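Local atomic coordinates of flagellar hook protein FlgE (Caulobacter crescentus CB15, PDB entry 5AY6), a protein that builds the flagellar hook, the flexible universal joint that probably passes torque from the rotary motor to the filament. Residues 149-154 against 197-202; 163-168 against 184-189; 218-223 against 232-237; 205-210 against 266-271; 7-12 against 169-174. All blocks are in the same frame, centred on the assembly; numbering follows the deposited sequence.

Interaction 1: 149-154 against 197-202; sequences TWSMSD and YAELRA
The N-terminal end of the short helix 152-157 sits on strand 195-202 of the five-stranded antiparallel sheet, and the carboxylate of Glu199 is the piece that fastens it there. Glu199 rises from the strand on an extended chain and ends under the first turn of the helix. Its OE2 takes the backbone N-H of Met152 at 2.9 Å, nearly straight at 167°, while OE1 accepts from Ser153 N at 3.0 Å and from Ser153 OG, which lies almost in line with the C-O bond. Both amides come from the syn side, somewhat out of the carboxylate plane. The helix also caps itself: Ser151 and Asp154 form a capping box, Ser151 OG accepting from Asp154 N and Asp154 OD2 from Ser151 N. Beside this polar cluster Met152, its chain bent at CG-SD, lays CE 3.4 Å from Tyr197 O, and Arg201 CB packs against Ser153 OG at 3.5 Å. Tyr145 OH and Gln214 NE2 add further bonds to OE2 and OE1. Glutamate suits this place because a buried acceptor pair meets the N-H groups of a helix start, which lack in-helix carbonyl partners; these donors and the helix dipole would probably stabilise its negative charge.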
# COMPACT_ATOMS: atom_id res chain seq x y z
N THR A 149 7.42 -5.76 -3.30
CA THR A 149 8.73 -6.20 -2.81
C THR A 149 8.86 -6.23 -1.29
O THR A 149 9.84 -6.74 -0.76
CB THR A 149 9.86 -5.31 -3.36
OG1 THR A 149 9.62 -3.94 -2.98
CG2 THR A 149 9.93 -5.40 -4.88
N TRP A 150 7.87 -5.69 -0.59
CA TRP A 150 7.92 -5.64 0.87
C TRP A 150 6.49 -5.62 1.41
O TRP A 150 6.04 -4.62 1.97
CB TRP A 150 8.72 -4.42 1.33
CG TRP A 150 9.29 -4.53 2.71
CD1 TRP A 150 8.97 -3.75 3.80
CD2 TRP A 150 10.30 -5.45 3.16
NE1 TRP A 150 9.72 -4.14 4.89
CE2 TRP A 150 10.54 -5.18 4.52
CE3 TRP A 150 11.01 -6.47 2.54
CZ2 TRP A 150 11.46 -5.89 5.28
CZ3 TRP A 150 11.94 -7.18 3.29
CH2 TRP A 150 12.15 -6.89 4.64
N SER A 151 5.78 -6.73 1.23
CA SER A 151 4.33 -6.72 1.39
C SER A 151 3.85 -7.55 2.56
O SER A 151 4.65 -8.13 3.30
CB SER A 151 3.68 -7.23 0.10
OG SER A 151 3.98 -8.60 -0.10
N MET A 152 2.53 -7.60 2.74
CA MET A 152 1.95 -8.42 3.79
C MET A 152 2.02 -9.90 3.40
O MET A 152 2.09 -10.77 4.26
CB MET A 152 0.50 -7.99 4.06
CG MET A 152 0.39 -6.55 4.55
SD MET A 152 -1.31 -6.03 4.85
CE MET A 152 -1.66 -5.17 3.32
N SER A 153 2.04 -10.18 2.10
CA SER A 153 2.22 -11.56 1.65
C SER A 153 3.65 -12.01 1.91
O SER A 153 3.89 -13.18 2.23
CB SER A 153 1.86 -11.69 0.16
OG SER A 153 0.48 -11.44 -0.05
N ASP A 154 4.61 -11.09 1.79
CA ASP A 154 6.00 -11.41 2.12
C ASP A 154 6.10 -11.77 3.60
O ASP A 154 6.83 -12.68 3.98
CB ASP A 154 6.93 -10.23 1.81
CG ASP A 154 7.10 -10.00 0.32
OD1 ASP A 154 7.10 -10.99 -0.45
OD2 ASP A 154 7.25 -8.82 -0.08
N TYR A 197 -4.47 0.01 2.55
CA TYR A 197 -3.77 -0.80 1.55
C TYR A 197 -4.14 -2.26 1.77
O TYR A 197 -4.07 -2.77 2.89
CB TYR A 197 -2.25 -0.62 1.66
CG TYR A 197 -1.76 0.78 1.36
CD1 TYR A 197 -2.54 1.67 0.64
CD2 TYR A 197 -0.51 1.20 1.80
CE1 TYR A 197 -2.09 2.95 0.36
CE2 TYR A 197 -0.06 2.48 1.53
CZ TYR A 197 -0.85 3.35 0.81
OH TYR A 197 -0.40 4.62 0.53
N ALA A 198 -4.56 -2.94 0.70
CA ALA A 198 -5.09 -4.29 0.83
C ALA A 198 -4.39 -5.29 -0.07
O ALA A 198 -3.92 -4.95 -1.16
CB ALA A 198 -6.58 -4.29 0.55
N GLU A 199 -4.31 -6.54 0.39
CA GLU A 199 -3.86 -7.64 -0.43
C GLU A 199 -4.79 -8.83 -0.26
O GLU A 199 -5.27 -9.10 0.84
CB GLU A 199 -2.42 -8.06 -0.09
CG GLU A 199 -1.40 -6.94 -0.24
CD GLU A 199 -0.03 -7.31 0.30
OE1 GLU A 199 0.38 -8.49 0.20
OE2 GLU A 199 0.64 -6.40 0.82
N LEU A 200 -5.06 -9.52 -1.36
CA LEU A 200 -5.67 -10.84 -1.30
C LEU A 200 -4.55 -11.85 -1.49
O LEU A 200 -3.67 -11.65 -2.32
CB LEU A 200 -6.76 -10.99 -2.36
CG LEU A 200 -8.09 -10.31 -2.02
CD1 LEU A 200 -8.98 -10.27 -3.24
CD2 LEU A 200 -8.77 -11.04 -0.87
N ARG A 201 -4.57 -12.93 -0.71
CA ARG A 201 -3.48 -13.89 -0.77
C ARG A 201 -3.94 -15.29 -0.38
O ARG A 201 -4.77 -15.46 0.52
CB ARG A 201 -2.33 -13.45 0.15
CG ARG A 201 -2.72 -13.32 1.63
CD ARG A 201 -1.60 -12.72 2.48
NE ARG A 201 -1.93 -12.76 3.90
CZ ARG A 201 -1.78 -13.83 4.67
NH1 ARG A 201 -1.31 -14.96 4.15
NH2 ARG A 201 -2.10 -13.79 5.96
N ALA A 202 -3.40 -16.28 -1.07
CA ALA A 202 -3.55 -17.67 -0.68
C ALA A 202 -2.43 -18.02 0.28
O ALA A 202 -1.53 -17.22 0.49
CB ALA A 202 -3.52 -18.58 -1.90

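Interaction 2: 163-168 against 184-189; sequences VKPDFE and TLSMLK
Glu168 OE2 and Ser186 OG form one of the shortest polar links between residues 163-168 and strand 184-189: the serine hydroxyl donates over 2.7 Å, reaching the carboxylate on its anti side and 29° out of its plane. The same OE2 makes a salt bridge with Arg201 on the next strand, whose NE also bonds Ser186 OG, so serine, glutamate and arginine knit three strands together. At the other end Asp166 OD2 uses its anti lone pair to accept from Lys189 N at 2.8 Å, and a water donates to both this oxygen and Lys189 O. An alanine in place of Glu168 would probably leave Arg201 without its carboxylate mate and Ser186 OG without the acceptor it now has. Between these side-chain bonds runs the backbone pairing. Met187 N donates to Phe167 O at 2.9 Å, and Met187 O receives two amides, Asp166 N in the carbonyl plane and Phe167 N tilted from it. Packing completes the contact. With CG beside its backbone N (chi1 -76°), Leu188 turns both methyls to residues 163-165: its CD1 meets Val163 CG1 at 3.8 Å and its CD2 lies 3.5 Å from Lys164 O. Pro165, with no N-H to offer, rests CG on Ser186 CB at 4.0 Å, while Met152 of the neighbouring helix touches both Pro165 and Leu188. Asp166 and Phe167 facing the single residue Met187 make a classic beta bulge, here at the entry of the antiparallel hairpin formed by strands 167-174 and 180-189.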
# COMPACT_ATOMS: atom_id res chain seq x y z
N VAL A 163 5.68 -6.55 5.84
CA VAL A 163 4.96 -5.77 6.85
C VAL A 163 3.80 -6.57 7.44
O VAL A 163 2.99 -7.13 6.70
CB VAL A 163 4.41 -4.45 6.26
CG1 VAL A 163 3.67 -3.65 7.33
CG2 VAL A 163 5.54 -3.62 5.65
N LYS A 164 3.73 -6.61 8.77
CA LYS A 164 2.61 -7.23 9.47
C LYS A 164 1.34 -6.41 9.30
O LYS A 164 1.34 -5.21 9.57
CB LYS A 164 2.95 -7.38 10.96
CG LYS A 164 1.84 -7.95 11.82
CD LYS A 164 2.20 -7.82 13.30
CE LYS A 164 1.23 -8.60 14.18
NZ LYS A 164 1.43 -10.07 14.01
N PRO A 165 0.24 -7.05 8.87
CA PRO A 165 -1.02 -6.33 8.62
C PRO A 165 -1.60 -5.70 9.88
O PRO A 165 -1.29 -6.16 10.99
CB PRO A 165 -1.95 -7.43 8.09
CG PRO A 165 -1.06 -8.55 7.67
CD PRO A 165 0.11 -8.49 8.61
N ASP A 166 -2.42 -4.67 9.72
CA ASP A 166 -3.20 -4.10 10.82
C ASP A 166 -4.42 -4.95 11.11
O ASP A 166 -4.90 -5.01 12.24
CB ASP A 166 -3.65 -2.67 10.50
CG ASP A 166 -2.52 -1.68 10.57
OD1 ASP A 166 -1.59 -1.89 11.37
OD2 ASP A 166 -2.57 -0.68 9.81
N PHE A 167 -4.94 -5.60 10.08
CA PHE A 167 -6.09 -6.47 10.25
C PHE A 167 -6.21 -7.45 9.10
O PHE A 167 -5.80 -7.17 7.98
CB PHE A 167 -7.38 -5.64 10.36
CG PHE A 167 -8.53 -6.41 10.95
CD1 PHE A 167 -8.45 -6.95 12.22
CD2 PHE A 167 -9.70 -6.60 10.22
CE1 PHE A 167 -9.51 -7.66 12.77
CE2 PHE A 167 -10.76 -7.30 10.76
CZ PHE A 167 -10.67 -7.84 12.03
N GLU A 168 -6.77 -8.62 9.41
CA GLU A 168 -6.95 -9.66 8.41
C GLU A 168 -8.34 -10.29 8.51
O GLU A 168 -8.90 -10.44 9.59
CB GLU A 168 -5.88 -10.74 8.55
CG GLU A 168 -4.47 -10.27 8.27
CD GLU A 168 -3.50 -11.43 8.17
OE1 GLU A 168 -3.54 -12.34 9.03
OE2 GLU A 168 -2.69 -11.44 7.21
N THR A 184 -6.79 -15.07 2.33
CA THR A 184 -6.81 -14.05 3.36
C THR A 184 -6.86 -12.66 2.75
O THR A 184 -6.19 -12.38 1.76
CB THR A 184 -5.58 -14.16 4.29
OG1 THR A 184 -5.52 -15.49 4.83
CG2 THR A 184 -5.68 -13.17 5.45
N LEU A 185 -7.68 -11.80 3.33
CA LEU A 185 -7.68 -10.39 2.99
C LEU A 185 -6.87 -9.64 4.05
O LEU A 185 -7.30 -9.54 5.20
CB LEU A 185 -9.11 -9.84 2.91
CG LEU A 185 -9.27 -8.33 2.71
CD1 LEU A 185 -8.60 -7.87 1.43
CD2 LEU A 185 -10.75 -7.95 2.71
N SER A 186 -5.70 -9.16 3.66
CA SER A 186 -4.78 -8.50 4.58
C SER A 186 -4.76 -7.01 4.31
O SER A 186 -4.66 -6.58 3.16
CB SER A 186 -3.37 -9.09 4.45
OG SER A 186 -3.37 -10.47 4.76
N MET A 187 -4.86 -6.22 5.37
CA MET A 187 -5.01 -4.78 5.20
C MET A 187 -4.17 -3.95 6.16
O MET A 187 -3.91 -4.35 7.30
CB MET A 187 -6.48 -4.39 5.34
CG MET A 187 -7.31 -4.72 4.10
SD MET A 187 -9.07 -4.66 4.43
CE MET A 187 -9.22 -5.96 5.66
N LEU A 188 -3.74 -2.80 5.67
CA LEU A 188 -2.98 -1.82 6.43
C LEU A 188 -3.67 -0.48 6.31
O LEU A 188 -4.13 -0.12 5.22
CB LEU A 188 -1.55 -1.70 5.92
CG LEU A 188 -0.53 -2.79 6.26
CD1 LEU A 188 0.62 -2.74 5.26
CD2 LEU A 188 -0.01 -2.60 7.68
N LYS A 189 -3.76 0.26 7.40
CA LYS A 189 -4.22 1.64 7.32
C LYS A 189 -3.26 2.44 6.45
O LYS A 189 -2.05 2.43 6.67
CB LYS A 189 -4.32 2.27 8.71
CG LYS A 189 -4.90 3.68 8.70
CD LYS A 189 -6.38 3.65 8.33
CE LYS A 189 -6.92 5.04 8.06
NZ LYS A 189 -6.40 5.59 6.78
O HOH W 1 -0.63 1.27 8.75

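Interaction 3: 218-223 against 232-237; sequences GIIEFT and GSLFGT
Ile220 and Leu234 meet through their terminal methyls, CD1 of the isoleucine lying 3.8 Å from CD2 of the leucine, with the two side chains set obliquely to one another. Leu234 spans the contact because its CG stands opposite the backbone N (chi1 -177°): one branch goes to Ile220, while the other, CD1, rests 3.9 Å from Gly218 N. Glycine suits position 218, since a beta carbon there would run into Leu234 N. Gly232 is close in as well, its CA making a CA-H...O contact of 3.5 Å with Ile219 O; its positive phi is easiest for glycine, and a side chain would strike that same carbonyl. No direct hydrogen bond joins the segments. Instead a water accepts from Ile219 N at 3.0 Å and from Ser233 N at 3.1 Å, bridging two amides. The arrangement is a loop folded back on strand 214-222 after the small edge strand 228-230, in the five-stranded antiparallel sheet of the D2 region. Leu234 sits within a type I beta turn, Ser233 to Gly236, closed by Gly236 N to Ser233 O. Farther out, Leu234 CG lies over one face of the Phe235 ring, offset toward its rim, and that ring reaches Leu200 on strand 195-202 and Ile281 and Leu283 on strand 277-291. Ser216 OG bonds Leu234 O, and Ala198 pairs with Gly218 through the backbone and touches Ile220.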
# COMPACT_ATOMS: atom_id res chain seq x y z
N GLY A 218 -4.46 -3.81 -3.82
CA GLY A 218 -5.28 -2.67 -4.15
C GLY A 218 -5.44 -1.70 -2.99
O GLY A 218 -5.23 -2.06 -1.83
N ILE A 219 -5.81 -0.47 -3.33
CA ILE A 219 -6.13 0.54 -2.33
C ILE A 219 -7.64 0.60 -2.16
O ILE A 219 -8.38 0.78 -3.13
CB ILE A 219 -5.58 1.91 -2.73
CG1 ILE A 219 -4.06 1.83 -2.93
CG2 ILE A 219 -5.93 2.95 -1.68
CD1 ILE A 219 -3.42 3.13 -3.37
N ILE A 220 -8.09 0.43 -0.92
CA ILE A 220 -9.52 0.47 -0.63
C ILE A 220 -9.87 1.81 0.01
O ILE A 220 -9.14 2.31 0.87
CB ILE A 220 -9.92 -0.69 0.31
CG1 ILE A 220 -9.75 -2.03 -0.41
CG2 ILE A 220 -11.36 -0.54 0.78
CD1 ILE A 220 -10.12 -3.23 0.45
N GLU A 221 -10.98 2.41 -0.43
CA GLU A 221 -11.42 3.69 0.11
C GLU A 221 -12.78 3.56 0.79
O GLU A 221 -13.64 2.79 0.35
CB GLU A 221 -11.48 4.75 -0.99
CG GLU A 221 -10.16 5.04 -1.68
CD GLU A 221 -9.33 6.09 -0.95
OE1 GLU A 221 -9.40 6.16 0.30
OE2 GLU A 221 -8.59 6.83 -1.63
N PHE A 222 -12.96 4.32 1.86
CA PHE A 222 -14.26 4.39 2.51
C PHE A 222 -14.79 5.82 2.49
O PHE A 222 -14.03 6.77 2.29
CB PHE A 222 -14.17 3.89 3.95
CG PHE A 222 -13.84 2.43 4.07
CD1 PHE A 222 -12.52 2.01 4.14
CD2 PHE A 222 -14.84 1.48 4.11
CE1 PHE A 222 -12.21 0.67 4.25
CE2 PHE A 222 -14.54 0.14 4.21
CZ PHE A 222 -13.22 -0.27 4.28
N THR A 223 -16.09 5.98 2.67
CA THR A 223 -16.67 7.31 2.80
C THR A 223 -16.38 7.85 4.19
O THR A 223 -15.94 7.11 5.08
CB THR A 223 -18.18 7.31 2.55
OG1 THR A 223 -18.84 6.59 3.60
CG2 THR A 223 -18.50 6.66 1.21
N GLY A 232 -10.40 -0.04 -5.56
CA GLY A 232 -9.27 0.16 -6.46
C GLY A 232 -9.12 -0.99 -7.44
O GLY A 232 -10.09 -1.44 -8.03
N SER A 233 -7.89 -1.49 -7.58
CA SER A 233 -7.64 -2.60 -8.50
C SER A 233 -7.55 -3.94 -7.78
O SER A 233 -7.02 -4.90 -8.32
CB SER A 233 -6.34 -2.35 -9.26
OG SER A 233 -5.24 -2.37 -8.37
N LEU A 234 -8.07 -4.00 -6.56
CA LEU A 234 -7.99 -5.22 -5.76
C LEU A 234 -8.66 -6.39 -6.48
O LEU A 234 -8.17 -7.51 -6.45
CB LEU A 234 -8.63 -5.01 -4.38
CG LEU A 234 -8.55 -6.20 -3.42
CD1 LEU A 234 -7.11 -6.61 -3.15
CD2 LEU A 234 -9.28 -5.88 -2.12
N PHE A 235 -9.79 -6.11 -7.13
CA PHE A 235 -10.48 -7.12 -7.93
C PHE A 235 -10.40 -6.78 -9.41
O PHE A 235 -11.27 -7.16 -10.19
CB PHE A 235 -11.95 -7.26 -7.51
CG PHE A 235 -12.15 -7.53 -6.04
CD1 PHE A 235 -12.02 -8.82 -5.53
CD2 PHE A 235 -12.48 -6.50 -5.17
CE1 PHE A 235 -12.21 -9.07 -4.19
CE2 PHE A 235 -12.67 -6.75 -3.82
CZ PHE A 235 -12.54 -8.03 -3.33
N GLY A 236 -9.35 -6.07 -9.80
CA GLY A 236 -9.20 -5.62 -11.17
C GLY A 236 -10.36 -4.73 -11.58
O GLY A 236 -10.64 -3.73 -10.92
N THR A 237 -11.03 -5.08 -12.67
CA THR A 237 -12.19 -4.33 -13.13
C THR A 237 -13.44 -5.21 -13.12
O THR A 237 -14.44 -4.87 -13.76
CB THR A 237 -12.00 -3.78 -14.55
OG1 THR A 237 -11.72 -4.86 -15.44
CG2 THR A 237 -10.84 -2.78 -14.59
O HOH W 2 -5.72 0.29 -6.28

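Interaction 4: 205-210 against 266-271; sequences GDLANN and PTWADA
Leu207 and Thr267 lie at the tight heart of this contact, where two loops run close enough to bond backbone to backbone. Ala208 N donates to Thr267 O at 2.6 Å, almost straight at 165°, and the same carbonyl has Leu207 CA 3.2 Å away in a CA-H...O contact. Next to it Ala269 N reaches Asp206 O at 2.8 Å from above the carbonyl plane, and that oxygen also lies in the plane of the Trp268 ring, at its edge, 3.5 Å from CE3. On the inner side Leu207 lies alongside Pro266, Leu207 CD1 being 4.1 Å from Pro266 CB. Its other methyl is near the indole; Ile245 touches both Leu207 and Trp268, so the large apolar groups are turned inward. The outer side is looser and more exposed. Ala208 offers a lone methyl 3.7 Å from Trp268 O, and Asn209 makes the one side-chain hydrogen bond, OD1 accepting from Thr267 N at 2.8 Å. Its CG is placed between the backbone N and carbonyl carbon (chi1 57°), which curls the amide back over Pro266 CA. A leucine in place of Asn209 would probably leave Thr267 N without this acceptor and let the start of the 266-271 loop shift. With a single bridge at Leu207 and Trp268 and no regular strand, this is loop-to-loop pairing, joining the 203-213 connection of one sheet to the long loop preceding strand 277-291.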
# COMPACT_ATOMS: atom_id res chain seq x y z
N GLY A 205 2.81 -21.03 -0.99
CA GLY A 205 2.99 -22.36 -1.53
C GLY A 205 1.74 -22.98 -2.15
O GLY A 205 1.84 -23.97 -2.87
N ASP A 206 0.57 -22.42 -1.86
CA ASP A 206 -0.67 -22.91 -2.46
C ASP A 206 -0.81 -22.48 -3.92
O ASP A 206 -1.64 -23.01 -4.66
CB ASP A 206 -1.89 -22.44 -1.68
CG ASP A 206 -2.33 -23.43 -0.62
OD1 ASP A 206 -1.49 -24.23 -0.16
OD2 ASP A 206 -3.53 -23.41 -0.24
N LEU A 207 0.01 -21.51 -4.34
CA LEU A 207 0.04 -21.07 -5.73
C LEU A 207 1.32 -21.51 -6.42
O LEU A 207 2.40 -21.47 -5.82
CB LEU A 207 -0.09 -19.55 -5.82
CG LEU A 207 -1.29 -18.85 -5.18
CD1 LEU A 207 -1.24 -17.35 -5.48
CD2 LEU A 207 -2.60 -19.45 -5.67
N ALA A 208 1.21 -21.91 -7.68
CA ALA A 208 2.37 -22.37 -8.44
C ALA A 208 3.22 -21.22 -8.98
O ALA A 208 4.40 -21.40 -9.26
CB ALA A 208 1.91 -23.26 -9.59
N ASN A 209 2.61 -20.05 -9.12
CA ASN A 209 3.23 -18.95 -9.86
C ASN A 209 4.06 -17.98 -9.01
O ASN A 209 4.71 -17.08 -9.55
CB ASN A 209 2.15 -18.17 -10.59
CG ASN A 209 1.09 -17.64 -9.65
OD1 ASN A 209 0.29 -18.40 -9.11
ND2 ASN A 209 1.09 -16.33 -9.44
N ASN A 210 4.03 -18.16 -7.70
CA ASN A 210 4.90 -17.40 -6.80
C ASN A 210 5.14 -18.18 -5.52
O ASN A 210 4.67 -19.31 -5.38
CB ASN A 210 4.30 -16.02 -6.48
CG ASN A 210 2.95 -16.10 -5.78
OD1 ASN A 210 2.71 -16.97 -4.95
ND2 ASN A 210 2.05 -15.18 -6.12
N PRO A 266 -2.66 -15.92 -10.69
CA PRO A 266 -2.68 -16.88 -9.59
C PRO A 266 -3.12 -18.25 -10.10
O PRO A 266 -4.18 -18.36 -10.72
CB PRO A 266 -3.70 -16.29 -8.61
CG PRO A 266 -4.50 -15.31 -9.42
CD PRO A 266 -3.53 -14.76 -10.42
N THR A 267 -2.30 -19.25 -9.86
CA THR A 267 -2.51 -20.59 -10.37
C THR A 267 -2.28 -21.59 -9.24
O THR A 267 -1.25 -21.53 -8.58
CB THR A 267 -1.56 -20.90 -11.56
OG1 THR A 267 -1.69 -19.88 -12.56
CG2 THR A 267 -1.85 -22.26 -12.16
N TRP A 268 -3.24 -22.48 -9.00
CA TRP A 268 -3.14 -23.48 -7.93
C TRP A 268 -1.87 -24.33 -8.07
O TRP A 268 -1.47 -24.68 -9.18
CB TRP A 268 -4.35 -24.42 -7.93
CG TRP A 268 -5.65 -23.82 -7.48
CD1 TRP A 268 -6.83 -23.80 -8.18
CD2 TRP A 268 -5.92 -23.17 -6.24
NE1 TRP A 268 -7.81 -23.17 -7.45
CE2 TRP A 268 -7.27 -22.78 -6.24
CE3 TRP A 268 -5.14 -22.87 -5.11
CZ2 TRP A 268 -7.87 -22.11 -5.18
CZ3 TRP A 268 -5.74 -22.21 -4.04
CH2 TRP A 268 -7.09 -21.84 -4.09
N ALA A 269 -1.24 -24.65 -6.95
CA ALA A 269 -0.07 -25.51 -6.96
C ALA A 269 -0.40 -26.84 -7.63
O ALA A 269 -1.49 -27.38 -7.45
CB ALA A 269 0.44 -25.74 -5.54
N ASP A 270 0.53 -27.34 -8.43
CA ASP A 270 0.38 -28.63 -9.10
C ASP A 270 -0.08 -29.76 -8.18
O ASP A 270 -0.99 -30.53 -8.52
CB ASP A 270 1.70 -29.06 -9.72
CG ASP A 270 1.62 -30.43 -10.38
OD1 ASP A 270 0.63 -30.69 -11.11
OD2 ASP A 270 2.52 -31.26 -10.14
N ALA A 271 0.56 -29.86 -7.02
CA ALA A 271 0.32 -30.95 -6.07
C ALA A 271 -1.13 -31.03 -5.61
O ALA A 271 -1.63 -32.12 -5.34
CB ALA A 271 1.23 -30.78 -4.86

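Interaction 5: 7-12 against 169-174; sequences VGVNAN and VQIPLS
Val7 and Ile171 make the closest fit between two facing strands, 7-12 and 169-174, whose backbones exchange no hydrogen bond. The CG2 methyl of Ile171 nestles against the fork of Val7, 3.7 Å from CG1 and 3.9 Å from CG2. Val7 CG1 also meets Leu173 CD2 at 4.1 Å, the leucine crossing it at about a right angle. Ile171 divides its branches: with CG2 opposite the backbone N and CG1 beside that N (chi1 -52°), CG2 serves Val7 while CD1 reaches on to Val9 CG2 at 4.2 Å. Val9 and Val169 then meet tip to tip, CG1 to CG1 at 4.1 Å. At the far end Ala11, with just a methyl, takes the second branch of Val169, CB to CG2 4.3 Å; the short methyl is enough to meet the branch that Val169 extends to it. Beta-branched residues suit both strands, being at ease in extended backbone and offering two bumps each. Ile281 and Leu283 extend the layer beside Val7 and Val9, and Val299 touches Val169. The strand axes lie 9.1 Å apart at 162°, nearly antiparallel, each in a different sheet: this is face-to-face packing of two beta sheets across a hydrophobic core, as in a beta sandwich.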
# COMPACT_ATOMS: atom_id res chain seq x y z
N VAL A 7 -18.41 -15.44 -1.62
CA VAL A 7 -18.21 -15.14 -0.21
C VAL A 7 -18.65 -13.72 0.10
O VAL A 7 -18.46 -12.81 -0.71
CB VAL A 7 -16.74 -15.34 0.23
CG1 VAL A 7 -16.27 -16.75 -0.09
CG2 VAL A 7 -15.83 -14.33 -0.42
N GLY A 8 -19.26 -13.54 1.27
CA GLY A 8 -19.64 -12.22 1.73
C GLY A 8 -18.84 -11.89 2.96
O GLY A 8 -18.83 -12.65 3.93
N VAL A 9 -18.14 -10.77 2.93
CA VAL A 9 -17.35 -10.36 4.08
C VAL A 9 -18.14 -9.38 4.93
O VAL A 9 -18.56 -8.33 4.45
CB VAL A 9 -16.01 -9.72 3.69
CG1 VAL A 9 -15.35 -9.11 4.91
CG2 VAL A 9 -15.10 -10.76 3.04
N ASN A 10 -18.33 -9.74 6.19
CA ASN A 10 -18.98 -8.85 7.14
C ASN A 10 -18.01 -8.50 8.25
O ASN A 10 -17.77 -9.30 9.16
CB ASN A 10 -20.24 -9.49 7.71
CG ASN A 10 -21.15 -10.03 6.63
OD1 ASN A 10 -21.44 -9.34 5.65
ND2 ASN A 10 -21.60 -11.27 6.79
N ALA A 11 -17.43 -7.31 8.18
CA ALA A 11 -16.40 -6.91 9.12
C ALA A 11 -16.25 -5.40 9.21
O ALA A 11 -16.59 -4.68 8.27
CB ALA A 11 -15.07 -7.55 8.74
N ASN A 12 -15.72 -4.93 10.33
CA ASN A 12 -15.43 -3.51 10.47
C ASN A 12 -13.94 -3.27 10.65
O ASN A 12 -13.27 -4.01 11.36
CB ASN A 12 -16.20 -2.91 11.65
CG ASN A 12 -15.96 -1.42 11.78
OD1 ASN A 12 -16.40 -0.63 10.94
ND2 ASN A 12 -15.24 -1.02 12.83
N VAL A 169 -8.88 -10.66 7.35
CA VAL A 169 -10.09 -11.45 7.28
C VAL A 169 -9.78 -12.77 6.57
O VAL A 169 -9.39 -12.76 5.41
CB VAL A 169 -11.21 -10.72 6.53
CG1 VAL A 169 -12.45 -11.60 6.44
CG2 VAL A 169 -11.53 -9.40 7.21
N GLN A 170 -9.92 -13.89 7.27
CA GLN A 170 -9.66 -15.17 6.65
C GLN A 170 -10.90 -15.68 5.91
O GLN A 170 -12.01 -15.62 6.42
CB GLN A 170 -9.21 -16.21 7.68
CG GLN A 170 -7.83 -15.94 8.26
CD GLN A 170 -7.18 -17.19 8.83
OE1 GLN A 170 -7.85 -18.18 9.14
NE2 GLN A 170 -5.86 -17.16 8.95
N ILE A 171 -10.68 -16.15 4.69
CA ILE A 171 -11.76 -16.62 3.84
C ILE A 171 -11.51 -18.06 3.40
O ILE A 171 -10.76 -18.31 2.45
CB ILE A 171 -11.92 -15.73 2.60
CG1 ILE A 171 -12.04 -14.27 3.00
CG2 ILE A 171 -13.14 -16.16 1.80
CD1 ILE A 171 -12.01 -13.31 1.82
N PRO A 172 -12.11 -19.02 4.11
CA PRO A 172 -11.97 -20.44 3.77
C PRO A 172 -12.72 -20.82 2.50
O PRO A 172 -13.93 -20.59 2.40
CB PRO A 172 -12.56 -21.15 4.99
CG PRO A 172 -13.52 -20.17 5.57
CD PRO A 172 -12.91 -18.82 5.33
N LEU A 173 -12.01 -21.40 1.54
CA LEU A 173 -12.63 -21.89 0.32
C LEU A 173 -12.62 -23.41 0.29
O LEU A 173 -11.65 -24.04 0.70
CB LEU A 173 -11.89 -21.36 -0.92
CG LEU A 173 -11.74 -19.85 -1.13
CD1 LEU A 173 -10.98 -19.58 -2.42
CD2 LEU A 173 -13.09 -19.17 -1.16
N SER A 174 -13.72 -24.00 -0.17
CA SER A 174 -13.72 -25.42 -0.50
C SER A 174 -13.36 -25.57 -1.97
O SER A 174 -13.99 -24.96 -2.83
CB SER A 174 -15.08 -26.06 -0.21
OG SER A 174 -15.39 -25.98 1.17

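Interactions 1 and 5 are wholly buried, yet their chemistry is opposite: a carboxylate receiving helix amides in the first, nothing but hydrocarbon between two sheets in the second. Interactions 1, 2, 3 and 5 all reach the same five-stranded sheet. Interaction 2 pairs its edge strand with the next and shares strand 167-174 with interaction 5; it is tied to interaction 1 by the Arg201 to Glu168 salt bridge. Interaction 3, partly buried, relies on methyls, glycines and a water where a loop folds onto strand 214-222. Interaction 4 lies farthest out, about 24 Å from the chain's centre, and joins loops mainly through backbone bonds, touching interaction 1 through Leu207 and Ala202.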